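PDB 3KXR: magnesium transporter, putative from Shewanella oneidensis MR-1, which probably transports magnesium or related cations across the membrane, this chain being a soluble part that carries its paired CBS domains. Local coordinates for residues A[98-103]-A[149-154]. Numbering follows the deposited sequence.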
ATOM      1  N   ASP A  98      19.207 -12.815 -11.611  1.00 43.58           N
ATOM      2  CA  ASP A  98      19.012 -11.389 -11.956  1.00 44.27           C
ATOM      3  C   ASP A  98      20.281 -10.704 -12.442  1.00 43.30           C
ATOM      4  O   ASP A  98      20.335  -9.482 -12.472  1.00 42.80           O
ATOM      5  CB  ASP A  98      18.445 -10.581 -10.757  1.00 45.04           C
ATOM      6  CG  ASP A  98      16.989 -10.171 -10.933  1.00 49.04           C
ATOM      7  OD1 ASP A  98      16.650  -9.394 -11.867  1.00 52.07           O
ATOM      8  OD2 ASP A  98      16.159 -10.600 -10.085  1.00 58.66           O
ATOM      9  N   LYS A  99      21.298 -11.474 -12.812  1.00 42.58           N
ATOM     10  CA  LYS A  99      22.511 -10.896 -13.376  1.00 42.16           C
ATOM     11  C   LYS A  99      22.225 -10.439 -14.780  1.00 40.11           C
ATOM     12  O   LYS A  99      21.690 -11.197 -15.573  1.00 39.61           O
ATOM     13  CB  LYS A  99      23.646 -11.921 -13.426  1.00 42.70           C
ATOM     14  CG  LYS A  99      23.921 -12.572 -12.075  1.00 48.57           C
ATOM     15  CD  LYS A  99      24.542 -11.589 -11.043  1.00 53.50           C
ATOM     16  CE  LYS A  99      24.530 -12.172  -9.600  1.00 56.90           C
ATOM     17  NZ  LYS A  99      23.551 -11.455  -8.684  1.00 60.79           N
ATOM     18  N   TYR A 100      22.596  -9.208 -15.081  1.00 38.23           N
ATOM     19  CA  TYR A 100      22.472  -8.697 -16.417  1.00 37.19           C
ATOM     20  C   TYR A 100      23.347  -9.525 -17.330  1.00 36.99           C
ATOM     21  O   TYR A 100      24.514  -9.655 -17.059  1.00 37.03           O
ATOM     22  CB  TYR A 100      22.927  -7.253 -16.466  1.00 36.80           C
ATOM     23  CG  TYR A 100      23.078  -6.664 -17.847  1.00 36.35           C
ATOM     24  CD1 TYR A 100      21.977  -6.275 -18.586  1.00 37.04           C
ATOM     25  CD2 TYR A 100      24.320  -6.447 -18.391  1.00 37.90           C
ATOM     26  CE1 TYR A 100      22.098  -5.714 -19.826  1.00 34.79           C
ATOM     27  CE2 TYR A 100      24.457  -5.900 -19.664  1.00 37.22           C
ATOM     28  CZ  TYR A 100      23.332  -5.522 -20.358  1.00 38.20           C
ATOM     29  OH  TYR A 100      23.458  -4.981 -21.615  1.00 39.99           O
ATOM     30  N   LEU A 101      22.767 -10.073 -18.400  1.00 36.20           N
ATOM     31  CA  LEU A 101      23.505 -10.766 -19.459  1.00 35.65           C
ATOM     32  C   LEU A 101      23.737  -9.910 -20.732  1.00 35.57           C
ATOM     33  O   LEU A 101      24.719 -10.079 -21.407  1.00 35.69           O
ATOM     34  CB  LEU A 101      22.707 -12.009 -19.868  1.00 35.52           C
ATOM     35  CG  LEU A 101      22.355 -13.053 -18.806  1.00 36.36           C
ATOM     36  CD1 LEU A 101      21.641 -14.194 -19.453  1.00 33.89           C
ATOM     37  CD2 LEU A 101      23.643 -13.556 -18.088  1.00 37.33           C
ATOM     38  N   GLY A 102      22.788  -9.052 -21.101  1.00 35.45           N
ATOM     39  CA  GLY A 102      22.873  -8.297 -22.355  1.00 35.18           C
ATOM     40  C   GLY A 102      21.577  -7.603 -22.742  1.00 35.34           C
ATOM     41  O   GLY A 102      20.601  -7.634 -22.015  1.00 34.69           O
ATOM     42  N   THR A 103      21.587  -7.001 -23.916  1.00 36.10           N
ATOM     43  CA  THR A 103      20.513  -6.177 -24.414  1.00 36.67           C
ATOM     44  C   THR A 103      20.111  -6.680 -25.781  1.00 37.53           C
ATOM     45  O   THR A 103      20.969  -6.987 -26.603  1.00 36.54           O
ATOM     46  CB  THR A 103      21.043  -4.722 -24.568  1.00 37.21           C
ATOM     47  OG1 THR A 103      21.427  -4.237 -23.280  1.00 37.30           O
ATOM     48  CG2 THR A 103      20.022  -3.761 -25.209  1.00 35.60           C
ATOM     49  N   GLU A 149      18.672   4.656 -23.966  1.00 38.09           N
ATOM     50  CA  GLU A 149      18.617   4.243 -22.581  1.00 38.10           C
ATOM     51  C   GLU A 149      19.770   3.323 -22.349  1.00 37.68           C
ATOM     52  O   GLU A 149      20.216   2.640 -23.274  1.00 37.37           O
ATOM     53  CB  GLU A 149      17.315   3.483 -22.314  1.00 38.68           C
ATOM     54  CG  GLU A 149      17.183   2.205 -23.159  1.00 40.59           C
ATOM     55  CD  GLU A 149      15.813   1.518 -23.099  1.00 43.68           C
ATOM     56  OE1 GLU A 149      15.266   1.320 -21.985  1.00 44.28           O
ATOM     57  OE2 GLU A 149      15.316   1.132 -24.183  1.00 45.06           O
ATOM     58  N   LEU A 150      20.229   3.251 -21.115  1.00 37.20           N
ATOM     59  CA  LEU A 150      21.204   2.230 -20.772  1.00 37.34           C
ATOM     60  C   LEU A 150      20.801   1.521 -19.485  1.00 37.09           C
ATOM     61  O   LEU A 150      20.273   2.151 -18.569  1.00 37.11           O
ATOM     62  CB  LEU A 150      22.584   2.845 -20.578  1.00 37.35           C
ATOM     63  CG  LEU A 150      23.400   3.258 -21.812  1.00 38.12           C
ATOM     64  CD1 LEU A 150      24.722   3.934 -21.377  1.00 36.77           C
ATOM     65  CD2 LEU A 150      23.663   2.040 -22.708  1.00 37.05           C
ATOM     66  N   PRO A 151      21.075   0.220 -19.401  1.00 36.85           N
ATOM     67  CA  PRO A 151      20.871  -0.503 -18.162  1.00 37.28           C
ATOM     68  C   PRO A 151      21.905  -0.129 -17.114  1.00 37.76           C
ATOM     69  O   PRO A 151      23.078   0.161 -17.446  1.00 38.70           O
ATOM     70  CB  PRO A 151      21.059  -1.965 -18.579  1.00 36.96           C
ATOM     71  CG  PRO A 151      21.978  -1.892 -19.696  1.00 36.96           C
ATOM     72  CD  PRO A 151      21.748  -0.615 -20.402  1.00 36.89           C
ATOM     73  N   VAL A 152      21.468  -0.166 -15.862  1.00 37.51           N
ATOM     74  CA  VAL A 152      22.325   0.050 -14.732  1.00 37.02           C
ATOM     75  C   VAL A 152      22.419  -1.232 -13.896  1.00 36.95           C
ATOM     76  O   VAL A 152      21.419  -1.868 -13.586  1.00 36.61           O
ATOM     77  CB  VAL A 152      21.796   1.208 -13.884  1.00 37.30           C
ATOM     78  CG1 VAL A 152      22.685   1.403 -12.673  1.00 35.59           C
ATOM     79  CG2 VAL A 152      21.729   2.488 -14.724  1.00 36.91           C
ATOM     80  N   ILE A 153      23.635  -1.619 -13.560  1.00 37.36           N
ATOM     81  CA  ILE A 153      23.857  -2.783 -12.712  1.00 37.61           C
ATOM     82  C   ILE A 153      24.510  -2.372 -11.386  1.00 38.27           C
ATOM     83  O   ILE A 153      25.203  -1.351 -11.297  1.00 37.84           O
ATOM     84  CB  ILE A 153      24.727  -3.856 -13.415  1.00 37.95           C
ATOM     85  CG1 ILE A 153      26.096  -3.286 -13.806  1.00 37.47           C
ATOM     86  CG2 ILE A 153      24.002  -4.441 -14.631  1.00 35.61           C
ATOM     87  CD1 ILE A 153      27.080  -4.350 -14.184  1.00 38.50           C
ATOM     88  N   ASP A 154      24.267  -3.167 -10.354  1.00 39.02           N
ATOM     89  CA  ASP A 154      24.838  -2.917  -9.050  1.00 39.94           C
ATOM     90  C   ASP A 154      26.207  -3.569  -9.015  1.00 40.49           C
ATOM     91  O   ASP A 154      26.641  -4.088 -10.014  1.00 40.74           O
ATOM     92  CB  ASP A 154      23.890  -3.392  -7.931  1.00 40.08           C
ATOM     93  CG  ASP A 154      23.821  -4.896  -7.797  1.00 41.48           C
ATOM     94  OD1 ASP A 154      24.644  -5.597  -8.434  1.00 42.69           O
ATOM     95  OD2 ASP A 154      22.950  -5.379  -7.029  1.00 43.59           O
TER
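The interface between the paired CBS domains is bridged here by Tyr100 of strand 100-105, whose side chain lies against Pro151 and Ile153 of strand 149-153. Segments 100-103 and 149-153 run almost antiparallel (175°), their axes 9.0 Å apart at closest, so they meet as members of two facing sheets, through side chains. Tyr100 has CG anti to its own backbone N (chi1 170°), which lays the ring along its strand toward Thr103. Its CB meets Ile153 CG2 at 3.5 Å, the two side chains crossing at about a right angle; farther along, the ring's CE1 lies 3.8 Å from Pro151 CG, an oblique approach. A branched isoleucine and a compact proline ring suit this place: their side chains offer only carbon to the tyrosine, and proline brings no backbone N-H that would need a partner. The tyrosine hydroxyl is hydrogen-bonded to Thr103 OG1 (2.7 Å from Tyr100 OH), in the plane of the ring, while Gly102 N sits over the ring centre, where glycine lets the backbone come close. A serine in place of Tyr100 would probably leave a gap beside Pro151, where the ring now lies, and deprive Thr103 OG1 of its phenolic partner. Leu101 and Gly102 form a classic beta bulge against Ile93 of strand 90-94, whose Phe92 touches Pro151 and Thr103; in the second sheet strand 159-164 lies beside 149-153, Leu159 touching Pro151, and Leu150 packs against Ala141 and Ile142 of helix 135-143.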